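Leucine-rich repeat protein (Bacteroides thetaiotaomicron, PDB 4ECN) is of unknown function but, as an extracellular leucine-rich repeat protein with DUF4458 domains, probably binds other proteins. Local coordinates at residues K284-Y289 and F333-R338; V339-G344 and V467-A472; G431-R436 and N500-T505; R436-S441 and N457-Y462. All blocks are in the same frame, centred on the assembly; numbering follows the deposited sequence.

Following the chain from the N terminus, interaction 1 closes first, joining the loop after helix 266-280 to the turn that leads into strand 338-339. Interaction 2 opens directly afterwards at 339-344 and closes a far longer loop at 467-472. Interaction 3 opens inside that loop, at 431-436, but closes beyond it at 500-505, so the two cross. Interaction 4, between 436-441 and 457-462, is nested inside both and shares R436 with interaction 3. Strand 436-440 is the common element: it pairs with strand 338-339, bonds to residues of interactions 1 and 2, and packs on the loop after strand 452-456.

Interaction 1 (K284-Y289 and F333-R338); sequences KNWRYY and FGAKGR
The F333 ring has an aromatic neighbour on each face. Over one, offset toward the rim, W286 places CE3 3.5 Å above the plane; over the centre of the other stands the edge of Y288, led by CD1. The Y288 and F333 planes meet at 57°, an edge-to-face pair, whereas the six-membered ring of W286 is inclined at 32° to F333. Y288 also packs its CB 3.6 Å from F333 CE1. On the indole, F333 CB lies over one face, and A335 CB reaches to 3.8 Å from W286 NE1, whose hydrogen bond goes to L281 O. W302 sets further edge-to-face pairs with both W286 and F333. This aromatic cluster joins the loop after helix 266-280 to the start of the repeats, in a position consistent with an N-terminal cap of the leucine-rich repeat fold. The backbones are linked beside it: R287 N donates to F333 O at 3.1 Å, nearly straight at 168°. With CG anti to the backbone N, Y288 brings its ring edge over the F333 face, and its OH bonds to R364 N.

Interaction 2 (V339-G344 and V467-A472); sequences VPDAIG and VDWEDA
D341 reaches across to the backbone of E470 and D471. Its CB starts out alongside the other segment, and with CG anti to the carbonyl carbon (chi1 -48°) the carboxylate turns inward, bringing CG 3.5 Å from E470 N. OD1 then accepts E470 N at 2.7 Å with an N-H...O angle of 158°. The same oxygen lies at the edge of the W469 indole, near its plane and 3.8 Å from CE3, and also bonds to S441 OG. OD2 takes D471 N at 3.1 Å, a more bent bond, and S474 OG as well. Both oxygens use their syn lone pairs, so successive amides fork onto one carboxylate and fix its rotation. A leucine in place of D341 would probably leave the E470 and D471 amides without their acceptor and the loop less firmly held. E470 points toward 339-344: its CB is 3.4 Å from V339 O, and its CG packs 3.7 Å from P340 CA. A salt bridge from OE2 to R338 NH1 probably offsets the nearness of its charge to D341. Within the fold, V339 ends strand 338-339, which lies parallel to strand 436-440, P340 rests on I277 and A280 of helix 266-280, and D341 packs against Y476 of helix 475-480, which begins shortly after the 467-472 loop.

Interaction 3 (G431-R436 and N500-T505); sequences GNLTNR and NCPNMT
N500 ND2 is held between two acceptors, N432 O across the contact and N457 OD1. The bond from N500 ND2 to N432 O is weak, 3.1 Å long with an N-H...O angle of only 123°, so the N457 side chain is the stronger partner. On the other branch of the same amide, OD1 accepts G431 N at 2.9 Å; the donor lies in the carbonyl plane, on a lone pair. With CG anti to the backbone N (chi1 -173°), the amide reaches the 431-436 loop and spans the backbone of G431 and N432. A leucine in place of N500 would probably cost G431 N its acceptor and leave N457 OD1 without this donor. N500 directly follows strand 495-499, as N457 follows strand 452-456, and both adopt left-handed backbone angles. They therefore occupy matching positions in adjacent turns of the leucine-rich repeat solenoid. The backbone N of C501 bonds to N525 OD1, a link consistent with the asparagine ladder of such folds. Beyond the amide P502 packs on the G431 backbone and on L433. P502, in the type I turn from C501 to M504, sets CG 3.7 Å from G431 CA, and the same carbon meets L433 CD2 at 3.8 Å, the two side chains crossing at a slant.

Interaction 4 (R436-S441 and N457-Y462); sequences RITFIS and NSPFTY
F460 lays the CD2-CE2 side of its ring against I440, with CE2 3.8 Å from both CD1 and CG1 of the isoleucine. F460 CG stands between the backbone N and the carbonyl carbon (chi1 43°), which directs the ring back at strand 436-440 rather than along its own loop. The same ring carries S458 CB over one face, 3.6 Å above the plane and offset toward the rim. I437 adds a looser touch, its CG2 being 4.4 Å from F460 CD2. At the base of the phenylalanine, CB packs 3.6 Å from T438 O.

P459 continues the contact toward the start of the strand. Its CG lies 3.9 Å from R436 CA, while T438 CG2 crosses it at 4.1 Å, so the pyrrolidine ring meets backbone and methyl group together. Across the two segments the contact is van der Waals packing. Polar anchoring comes from just outside, where S458 OG bonds to N435 OD1, which also accepts I437 N. F455 of strand 452-456 touches both I440 and F460, and V339 lies against I437 and I440.

Strand 436-440 pairs in parallel with strand 338-339 in a two-stranded sheet separate from the main sheet, largely parallel, that contains 452-456. Such a second sheet resembles that of plant-specific leucine-rich repeats, and here its second strand packs on the loop leaving strand 452-456 of the solenoid.

Interaction 1 (K284-Y289 and F333-R338)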
loop_
_atom_site.group_PDB
_atom_site.type_symbol
_atom_site.label_atom_id
_atom_site.label_comp_id
_atom_site.label_asym_id
_atom_site.label_seq_id
_atom_site.Cartn_x
_atom_site.Cartn_y
_atom_site.Cartn_z
ATOM N N LYS A 284 20.761 5.956 3.452
ATOM C CA LYS A 284 21.559 6.242 2.270
ATOM C C LYS A 284 21.138 5.363 1.097
ATOM O O LYS A 284 21.272 5.801 -0.042
ATOM C CB LYS A 284 23.064 6.053 2.546
ATOM C CG LYS A 284 23.483 4.682 3.076
ATOM C CD LYS A 284 24.998 4.598 3.218
ATOM C CE LYS A 284 25.492 3.263 3.719
ATOM N NZ LYS A 284 26.982 3.215 3.796
ATOM N N ASN A 285 20.608 4.142 1.372
ATOM C CA ASN A 285 20.199 3.183 0.347
ATOM C C ASN A 285 18.667 3.115 0.143
ATOM O O ASN A 285 18.170 2.134 -0.434
ATOM C CB ASN A 285 20.721 1.797 0.689
ATOM C CG ASN A 285 22.217 1.656 0.592
ATOM O OD1 ASN A 285 22.876 1.208 1.532
ATOM N ND2 ASN A 285 22.799 2.068 -0.527
ATOM N N TRP A 286 17.926 4.148 0.557
ATOM C CA TRP A 286 16.499 4.193 0.274
ATOM C C TRP A 286 16.263 4.604 -1.168
ATOM O O TRP A 286 17.034 5.412 -1.705
ATOM C CB TRP A 286 15.758 5.172 1.193
ATOM C CG TRP A 286 15.632 4.825 2.642
ATOM C CD1 TRP A 286 16.165 3.753 3.296
ATOM C CD2 TRP A 286 14.893 5.569 3.622
ATOM N NE1 TRP A 286 15.812 3.788 4.628
ATOM C CE2 TRP A 286 15.049 4.903 4.860
ATOM C CE3 TRP A 286 14.152 6.770 3.581
ATOM C CZ2 TRP A 286 14.492 5.392 6.049
ATOM C CZ3 TRP A 286 13.589 7.246 4.757
ATOM C CH2 TRP A 286 13.765 6.563 5.975
ATOM N N ARG A 287 15.191 4.061 -1.780
ATOM C CA ARG A 287 14.692 4.357 -3.128
ATOM C C ARG A 287 13.192 4.153 -3.121
ATOM O O ARG A 287 12.711 3.015 -3.149
ATOM C CB ARG A 287 15.371 3.540 -4.241
ATOM C CG ARG A 287 16.666 4.149 -4.765
ATOM C CD ARG A 287 17.254 3.366 -5.935
ATOM N NE ARG A 287 16.527 3.616 -7.181
ATOM C CZ ARG A 287 16.923 4.469 -8.123
ATOM N NH1 ARG A 287 18.068 5.130 -7.993
ATOM N NH2 ARG A 287 16.187 4.648 -9.215
ATOM N N TYR A 288 12.453 5.256 -3.020
ATOM C CA TYR A 288 11.002 5.223 -2.981
ATOM C C TYR A 288 10.450 4.674 -4.289
ATOM O O TYR A 288 10.875 5.112 -5.360
ATOM C CB TYR A 288 10.433 6.618 -2.698
ATOM C CG TYR A 288 8.927 6.683 -2.721
ATOM C CD1 TYR A 288 8.174 6.282 -1.621
ATOM C CD2 TYR A 288 8.250 7.193 -3.824
ATOM C CE1 TYR A 288 6.779 6.351 -1.633
ATOM C CE2 TYR A 288 6.855 7.264 -3.850
ATOM C CZ TYR A 288 6.125 6.830 -2.757
ATOM O OH TYR A 288 4.755 6.906 -2.794
ATOM N N TYR A 289 9.509 3.702 -4.187
ATOM C CA TYR A 289 8.786 3.094 -5.296
ATOM C C TYR A 289 7.330 3.497 -5.198
ATOM O O TYR A 289 6.670 3.179 -4.214
ATOM C CB TYR A 289 8.951 1.565 -5.317
ATOM C CG TYR A 289 8.241 0.906 -6.483
ATOM C CD1 TYR A 289 8.451 1.343 -7.791
ATOM C CD2 TYR A 289 7.367 -0.156 -6.281
ATOM C CE1 TYR A 289 7.783 0.759 -8.866
ATOM C CE2 TYR A 289 6.708 -0.761 -7.353
ATOM C CZ TYR A 289 6.932 -0.310 -8.647
ATOM O OH TYR A 289 6.290 -0.888 -9.719
ATOM N N PHE A 333 10.028 3.231 0.604
ATOM C CA PHE A 333 11.472 3.473 0.578
ATOM C C PHE A 333 12.330 2.227 0.634
ATOM O O PHE A 333 13.462 2.258 0.136
ATOM C CB PHE A 333 11.874 4.354 1.747
ATOM C CG PHE A 333 11.391 5.766 1.588
ATOM C CD1 PHE A 333 11.966 6.608 0.644
ATOM C CD2 PHE A 333 10.414 6.275 2.421
ATOM C CE1 PHE A 333 11.544 7.919 0.513
ATOM C CE2 PHE A 333 9.995 7.590 2.294
ATOM C CZ PHE A 333 10.563 8.405 1.340
ATOM N N GLY A 334 11.825 1.175 1.271
ATOM C CA GLY A 334 12.567 -0.070 1.436
ATOM C C GLY A 334 13.609 0.052 2.518
ATOM O O GLY A 334 14.802 -0.126 2.259
ATOM N N ALA A 335 13.163 0.397 3.731
ATOM C CA ALA A 335 14.048 0.555 4.882
ATOM C C ALA A 335 14.593 -0.806 5.359
ATOM O O ALA A 335 13.915 -1.822 5.236
ATOM C CB ALA A 335 13.309 1.247 6.006
ATOM N N LYS A 336 15.828 -0.818 5.867
ATOM C CA LYS A 336 16.490 -2.016 6.385
ATOM C C LYS A 336 17.088 -1.678 7.728
ATOM O O LYS A 336 17.847 -0.716 7.807
ATOM C CB LYS A 336 17.578 -2.535 5.400
ATOM C CG LYS A 336 17.073 -3.045 4.049
ATOM C CD LYS A 336 18.149 -3.085 2.950
ATOM C CE LYS A 336 18.204 -1.796 2.142
ATOM N NZ LYS A 336 19.217 -1.859 1.053
ATOM N N GLY A 337 16.753 -2.433 8.771
ATOM C CA GLY A 337 17.322 -2.188 10.090
ATOM C C GLY A 337 16.395 -2.246 11.286
ATOM O O GLY A 337 15.348 -2.904 11.259
ATOM N N ARG A 338 16.811 -1.549 12.361
ATOM C CA ARG A 338 16.145 -1.529 13.657
ATOM C C ARG A 338 15.633 -0.133 13.953
ATOM O O ARG A 338 16.427 0.813 13.882
ATOM C CB ARG A 338 17.129 -1.993 14.760
ATOM C CG ARG A 338 17.866 -3.281 14.420
ATOM C CD ARG A 338 18.938 -3.682 15.414
ATOM N NE ARG A 338 18.395 -4.393 16.573
ATOM C CZ ARG A 338 18.335 -3.874 17.790
ATOM N NH1 ARG A 338 18.808 -2.659 18.021
ATOM N NH2 ARG A 338 17.824 -4.573 18.791
#

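Interaction 2 (V339-G344 and V467-A472)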
loop_
_atom_site.group_PDB
_atom_site.type_symbol
_atom_site.label_atom_id
_atom_site.label_comp_id
_atom_site.label_asym_id
_atom_site.label_seq_id
_atom_site.Cartn_x
_atom_site.Cartn_y
_atom_site.Cartn_z
ATOM N N VAL A 339 14.313 0.018 14.264
ATOM C CA VAL A 339 13.746 1.337 14.573
ATOM C C VAL A 339 14.350 1.785 15.918
ATOM O O VAL A 339 14.159 1.083 16.910
ATOM C CB VAL A 339 12.203 1.369 14.557
ATOM C CG1 VAL A 339 11.679 2.733 14.993
ATOM C CG2 VAL A 339 11.664 0.990 13.175
ATOM N N PRO A 340 15.148 2.895 15.944
ATOM C CA PRO A 340 15.820 3.300 17.194
ATOM C C PRO A 340 14.878 3.976 18.202
ATOM O O PRO A 340 13.768 4.366 17.851
ATOM C CB PRO A 340 16.885 4.277 16.698
ATOM C CG PRO A 340 16.295 4.896 15.500
ATOM C CD PRO A 340 15.488 3.817 14.835
ATOM N N ASP A 341 15.348 4.161 19.446
ATOM C CA ASP A 341 14.568 4.744 20.546
ATOM C C ASP A 341 14.258 6.221 20.305
ATOM O O ASP A 341 13.353 6.770 20.933
ATOM C CB ASP A 341 15.317 4.573 21.866
ATOM C CG ASP A 341 15.808 3.160 22.039
ATOM O OD1 ASP A 341 14.958 2.231 22.033
ATOM O OD2 ASP A 341 17.040 2.963 22.027
ATOM N N ALA A 342 14.980 6.836 19.358
ATOM C CA ALA A 342 14.816 8.213 18.905
ATOM C C ALA A 342 13.374 8.492 18.431
ATOM O O ALA A 342 12.921 9.627 18.547
ATOM C CB ALA A 342 15.793 8.498 17.776
ATOM N N ILE A 343 12.640 7.461 17.947
ATOM C CA ILE A 343 11.248 7.626 17.511
ATOM C C ILE A 343 10.349 8.088 18.726
ATOM O O ILE A 343 9.291 8.684 18.507
ATOM C CB ILE A 343 10.705 6.343 16.838
ATOM C CG1 ILE A 343 9.436 6.642 15.997
ATOM C CG2 ILE A 343 10.524 5.186 17.826
ATOM C CD1 ILE A 343 9.367 5.842 14.681
ATOM N N GLY A 344 10.823 7.874 19.961
ATOM C CA GLY A 344 10.120 8.282 21.174
ATOM C C GLY A 344 10.018 9.780 21.393
ATOM O O GLY A 344 9.174 10.241 22.168
ATOM N N VAL A 467 8.753 -4.332 22.243
ATOM C CA VAL A 467 8.891 -5.103 23.475
ATOM C C VAL A 467 10.098 -4.567 24.304
ATOM O O VAL A 467 10.042 -4.572 25.541
ATOM C CB VAL A 467 9.044 -6.607 23.121
ATOM C CG1 VAL A 467 9.397 -7.465 24.333
ATOM C CG2 VAL A 467 7.792 -7.137 22.444
ATOM N N ASP A 468 11.166 -4.102 23.621
ATOM C CA ASP A 468 12.400 -3.633 24.277
ATOM C C ASP A 468 12.985 -2.362 23.683
ATOM O O ASP A 468 12.568 -1.931 22.605
ATOM C CB ASP A 468 13.483 -4.722 24.169
ATOM C CG ASP A 468 13.150 -5.949 24.971
ATOM O OD1 ASP A 468 13.157 -5.857 26.219
ATOM O OD2 ASP A 468 12.815 -6.988 24.352
ATOM N N TRP A 469 13.981 -1.778 24.380
ATOM C CA TRP A 469 14.736 -0.663 23.846
ATOM C C TRP A 469 15.597 -1.165 22.701
ATOM O O TRP A 469 16.121 -2.291 22.773
ATOM C CB TRP A 469 15.619 0.028 24.903
ATOM C CG TRP A 469 14.952 0.502 26.162
ATOM C CD1 TRP A 469 15.341 0.225 27.438
ATOM C CD2 TRP A 469 13.837 1.398 26.268
ATOM N NE1 TRP A 469 14.543 0.897 28.336
ATOM C CE2 TRP A 469 13.600 1.608 27.648
ATOM C CE3 TRP A 469 13.018 2.048 25.335
ATOM C CZ2 TRP A 469 12.554 2.405 28.114
ATOM C CZ3 TRP A 469 11.973 2.831 25.799
ATOM C CH2 TRP A 469 11.739 2.990 27.173
ATOM N N GLU A 470 15.764 -0.344 21.652
ATOM C CA GLU A 470 16.622 -0.704 20.527
ATOM C C GLU A 470 18.085 -0.708 21.016
ATOM O O GLU A 470 18.877 -1.516 20.543
ATOM C CB GLU A 470 16.378 0.242 19.355
ATOM C CG GLU A 470 17.172 -0.056 18.100
ATOM C CD GLU A 470 18.578 0.513 18.053
ATOM O OE1 GLU A 470 18.828 1.581 18.666
ATOM O OE2 GLU A 470 19.421 -0.096 17.355
ATOM N N ASP A 471 18.413 0.167 21.987
ATOM C CA ASP A 471 19.707 0.270 22.684
ATOM C C ASP A 471 19.429 0.894 24.053
ATOM O O ASP A 471 19.132 2.086 24.153
ATOM C CB ASP A 471 20.781 1.041 21.878
ATOM C CG ASP A 471 22.133 1.260 22.557
ATOM O OD1 ASP A 471 22.307 0.813 23.720
ATOM O OD2 ASP A 471 23.008 1.902 21.938
ATOM N N ALA A 472 19.513 0.063 25.104
ATOM C CA ALA A 472 19.252 0.468 26.486
ATOM C C ALA A 472 20.208 1.573 26.975
ATOM O O ALA A 472 19.893 2.240 27.967
ATOM C CB ALA A 472 19.361 -0.734 27.404
#

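Interaction 3 (G431-R436 and N500-T505)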
loop_
_atom_site.group_PDB
_atom_site.type_symbol
_atom_site.label_atom_id
_atom_site.label_comp_id
_atom_site.label_asym_id
_atom_site.label_seq_id
_atom_site.Cartn_x
_atom_site.Cartn_y
_atom_site.Cartn_z
ATOM N N GLY A 431 4.214 -13.347 1.596
ATOM C CA GLY A 431 5.501 -13.452 2.256
ATOM C C GLY A 431 6.557 -12.610 1.572
ATOM O O GLY A 431 7.719 -12.639 1.981
ATOM N N ASN A 432 6.167 -11.863 0.509
ATOM C CA ASN A 432 7.094 -11.001 -0.208
ATOM C C ASN A 432 7.262 -9.712 0.581
ATOM O O ASN A 432 6.279 -9.041 0.912
ATOM C CB ASN A 432 6.646 -10.752 -1.647
ATOM C CG ASN A 432 6.919 -11.910 -2.594
ATOM O OD1 ASN A 432 7.219 -13.058 -2.199
ATOM N ND2 ASN A 432 6.835 -11.625 -3.887
ATOM N N LEU A 433 8.523 -9.403 0.927
ATOM C CA LEU A 433 8.883 -8.262 1.769
ATOM C C LEU A 433 9.073 -6.995 0.968
ATOM O O LEU A 433 9.608 -7.039 -0.141
ATOM C CB LEU A 433 10.175 -8.570 2.547
ATOM C CG LEU A 433 10.141 -9.853 3.362
ATOM C CD1 LEU A 433 11.494 -10.211 3.853
ATOM C CD2 LEU A 433 9.167 -9.751 4.515
ATOM N N THR A 434 8.651 -5.857 1.559
ATOM C CA THR A 434 8.805 -4.508 0.999
ATOM C C THR A 434 9.946 -3.774 1.718
ATOM O O THR A 434 10.346 -2.675 1.311
ATOM C CB THR A 434 7.496 -3.696 1.094
ATOM O OG1 THR A 434 7.134 -3.481 2.462
ATOM C CG2 THR A 434 6.353 -4.301 0.312
ATOM N N ASN A 435 10.442 -4.378 2.804
ATOM C CA ASN A 435 11.479 -3.814 3.667
ATOM C C ASN A 435 12.168 -4.918 4.490
ATOM O O ASN A 435 11.594 -6.006 4.634
ATOM C CB ASN A 435 10.835 -2.779 4.603
ATOM C CG ASN A 435 9.816 -3.376 5.559
ATOM O OD1 ASN A 435 10.145 -4.006 6.580
ATOM N ND2 ASN A 435 8.553 -3.184 5.251
ATOM N N ARG A 436 13.345 -4.617 5.086
ATOM C CA ARG A 436 14.046 -5.557 5.975
ATOM C C ARG A 436 14.107 -4.957 7.424
ATOM O O ARG A 436 15.160 -5.006 8.058
ATOM C CB ARG A 436 15.470 -5.947 5.459
ATOM C CG ARG A 436 15.606 -6.578 4.049
ATOM C CD ARG A 436 14.837 -7.885 3.900
ATOM N NE ARG A 436 15.083 -8.618 2.646
ATOM C CZ ARG A 436 14.453 -8.421 1.483
ATOM N NH1 ARG A 436 13.577 -7.424 1.347
ATOM N NH2 ARG A 436 14.736 -9.183 0.435
ATOM N N ASN A 500 0.917 -9.088 6.354
ATOM C CA ASN A 500 1.933 -9.895 5.697
ATOM C C ASN A 500 3.332 -9.805 6.363
ATOM O O ASN A 500 4.269 -9.323 5.729
ATOM C CB ASN A 500 2.035 -9.448 4.219
ATOM C CG ASN A 500 2.929 -10.275 3.328
ATOM O OD1 ASN A 500 3.036 -11.510 3.455
ATOM N ND2 ASN A 500 3.598 -9.591 2.415
ATOM N N CYS A 501 3.458 -10.277 7.627
ATOM C CA CYS A 501 4.714 -10.372 8.394
ATOM C C CYS A 501 5.010 -11.895 8.565
ATOM O O CYS A 501 4.404 -12.626 9.379
ATOM C CB CYS A 501 4.644 -9.596 9.710
ATOM S SG CYS A 501 4.472 -7.786 9.496
ATOM N N PRO A 502 5.793 -12.400 7.577
ATOM C CA PRO A 502 6.002 -13.846 7.439
ATOM C C PRO A 502 6.541 -14.591 8.649
ATOM O O PRO A 502 6.160 -15.752 8.830
ATOM C CB PRO A 502 7.068 -13.945 6.349
ATOM C CG PRO A 502 6.997 -12.734 5.603
ATOM C CD PRO A 502 6.465 -11.662 6.486
ATOM N N ASN A 503 7.459 -13.978 9.420
ATOM C CA ASN A 503 8.174 -14.665 10.500
ATOM C C ASN A 503 7.516 -14.465 11.857
ATOM O O ASN A 503 8.070 -14.866 12.891
ATOM C CB ASN A 503 9.620 -14.157 10.525
ATOM C CG ASN A 503 10.278 -14.286 9.168
ATOM O OD1 ASN A 503 9.940 -15.174 8.368
ATOM N ND2 ASN A 503 11.153 -13.347 8.828
HETATM N N MSE A 504 6.312 -13.902 11.844
HETATM C CA MSE A 504 5.530 -13.637 13.039
HETATM C C MSE A 504 4.723 -14.893 13.357
HETATM O O MSE A 504 3.843 -15.278 12.569
HETATM C CB MSE A 504 4.663 -12.410 12.789
HETATM C CG MSE A 504 4.496 -11.548 14.003
HETATM SE SE MSE A 504 3.459 -9.981 13.595
HETATM C CE MSE A 504 1.787 -10.816 12.911
ATOM N N THR A 505 5.076 -15.571 14.479
ATOM C CA THR A 505 4.483 -16.867 14.849
ATOM C C THR A 505 3.222 -16.722 15.703
ATOM O O THR A 505 2.467 -17.694 15.820
ATOM C CB THR A 505 5.490 -17.751 15.570
ATOM O OG1 THR A 505 6.020 -17.080 16.722
ATOM C CG2 THR A 505 6.597 -18.223 14.636
#

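Interaction 4 (R436-S441 and N457-Y462)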
loop_
_atom_site.group_PDB
_atom_site.type_symbol
_atom_site.label_atom_id
_atom_site.label_comp_id
_atom_site.label_asym_id
_atom_site.label_seq_id
_atom_site.Cartn_x
_atom_site.Cartn_y
_atom_site.Cartn_z
ATOM N N ARG A 436 13.345 -4.617 5.086
ATOM C CA ARG A 436 14.046 -5.557 5.975
ATOM C C ARG A 436 14.107 -4.957 7.424
ATOM O O ARG A 436 15.160 -5.006 8.058
ATOM C CB ARG A 436 15.470 -5.947 5.459
ATOM C CG ARG A 436 15.606 -6.578 4.049
ATOM C CD ARG A 436 14.837 -7.885 3.900
ATOM N NE ARG A 436 15.083 -8.618 2.646
ATOM C CZ ARG A 436 14.453 -8.421 1.483
ATOM N NH1 ARG A 436 13.577 -7.424 1.347
ATOM N NH2 ARG A 436 14.736 -9.183 0.435
ATOM N N ILE A 437 12.963 -4.407 7.932
ATOM C CA ILE A 437 12.836 -3.856 9.296
ATOM C C ILE A 437 12.727 -5.041 10.262
ATOM O O ILE A 437 11.707 -5.725 10.271
ATOM C CB ILE A 437 11.645 -2.859 9.446
ATOM C CG1 ILE A 437 11.778 -1.646 8.486
ATOM C CG2 ILE A 437 11.504 -2.395 10.903
ATOM C CD1 ILE A 437 10.584 -0.664 8.456
ATOM N N THR A 438 13.779 -5.295 11.053
ATOM C CA THR A 438 13.865 -6.463 11.947
ATOM C C THR A 438 13.570 -6.147 13.430
ATOM O O THR A 438 13.482 -7.077 14.234
ATOM C CB THR A 438 15.262 -7.120 11.851
ATOM O OG1 THR A 438 16.308 -6.130 11.877
ATOM C CG2 THR A 438 15.403 -7.996 10.605
ATOM N N PHE A 439 13.366 -4.867 13.786
ATOM C CA PHE A 439 13.136 -4.478 15.179
ATOM C C PHE A 439 12.364 -3.159 15.289
ATOM O O PHE A 439 12.630 -2.213 14.542
ATOM C CB PHE A 439 14.505 -4.333 15.908
ATOM C CG PHE A 439 14.404 -4.139 17.402
ATOM C CD1 PHE A 439 14.353 -5.232 18.257
ATOM C CD2 PHE A 439 14.309 -2.865 17.949
ATOM C CE1 PHE A 439 14.207 -5.055 19.632
ATOM C CE2 PHE A 439 14.143 -2.690 19.325
ATOM C CZ PHE A 439 14.110 -3.782 20.160
ATOM N N ILE A 440 11.456 -3.084 16.278
ATOM C CA ILE A 440 10.695 -1.870 16.589
ATOM C C ILE A 440 10.893 -1.532 18.070
ATOM O O ILE A 440 10.411 -2.287 18.911
ATOM C CB ILE A 440 9.176 -1.975 16.245
ATOM C CG1 ILE A 440 8.864 -2.611 14.865
ATOM C CG2 ILE A 440 8.469 -0.627 16.456
ATOM C CD1 ILE A 440 9.142 -1.787 13.639
ATOM N N SER A 441 11.584 -0.407 18.387
ATOM C CA SER A 441 11.811 0.109 19.755
ATOM C C SER A 441 10.514 0.194 20.576
ATOM O O SER A 441 9.480 0.526 20.003
ATOM C CB SER A 441 12.431 1.503 19.688
ATOM O OG SER A 441 12.459 2.108 20.969
ATOM N N ASN A 457 4.685 -6.127 5.556
ATOM C CA ASN A 457 5.689 -6.768 4.706
ATOM C C ASN A 457 7.084 -6.645 5.285
ATOM O O ASN A 457 8.029 -6.304 4.562
ATOM C CB ASN A 457 5.647 -6.157 3.325
ATOM C CG ASN A 457 4.260 -5.880 2.830
ATOM O OD1 ASN A 457 3.474 -6.793 2.576
ATOM N ND2 ASN A 457 3.933 -4.604 2.712
ATOM N N SER A 458 7.194 -6.930 6.609
ATOM C CA SER A 458 8.426 -6.889 7.405
ATOM C C SER A 458 8.844 -8.289 7.877
ATOM O O SER A 458 7.983 -9.152 8.128
ATOM C CB SER A 458 8.251 -5.974 8.614
ATOM O OG SER A 458 8.221 -4.604 8.236
ATOM N N PRO A 459 10.167 -8.532 8.046
ATOM C CA PRO A 459 10.605 -9.869 8.472
ATOM C C PRO A 459 10.766 -10.028 9.992
ATOM O O PRO A 459 11.334 -11.029 10.402
ATOM C CB PRO A 459 11.962 -9.998 7.790
ATOM C CG PRO A 459 12.512 -8.603 7.792
ATOM C CD PRO A 459 11.328 -7.659 7.756
ATOM N N PHE A 460 10.298 -9.085 10.831
ATOM C CA PHE A 460 10.500 -9.216 12.283
ATOM C C PHE A 460 9.682 -10.361 12.901
ATOM O O PHE A 460 8.687 -10.813 12.328
ATOM C CB PHE A 460 10.181 -7.907 13.049
ATOM C CG PHE A 460 8.941 -7.130 12.659
ATOM C CD1 PHE A 460 7.689 -7.745 12.633
ATOM C CD2 PHE A 460 9.012 -5.763 12.397
ATOM C CE1 PHE A 460 6.546 -7.026 12.274
ATOM C CE2 PHE A 460 7.865 -5.043 12.053
ATOM C CZ PHE A 460 6.637 -5.678 12.000
ATOM N N THR A 461 10.125 -10.810 14.083
ATOM C CA THR A 461 9.494 -11.849 14.905
ATOM C C THR A 461 8.588 -11.116 15.931
ATOM O O THR A 461 8.796 -9.928 16.155
ATOM C CB THR A 461 10.561 -12.779 15.521
ATOM O OG1 THR A 461 11.493 -12.018 16.277
ATOM C CG2 THR A 461 11.324 -13.565 14.462
ATOM N N TYR A 462 7.569 -11.781 16.514
ATOM C CA TYR A 462 6.560 -11.117 17.360
ATOM C C TYR A 462 7.140 -10.480 18.652
ATOM O O TYR A 462 6.528 -9.564 19.217
ATOM C CB TYR A 462 5.439 -12.106 17.741
ATOM C CG TYR A 462 5.745 -13.032 18.900
ATOM C CD1 TYR A 462 6.353 -14.269 18.693
ATOM C CD2 TYR A 462 5.366 -12.702 20.197
ATOM C CE1 TYR A 462 6.614 -15.136 19.758
ATOM C CE2 TYR A 462 5.624 -13.556 21.268
ATOM C CZ TYR A 462 6.251 -14.771 21.047
ATOM O OH TYR A 462 6.498 -15.584 22.130
#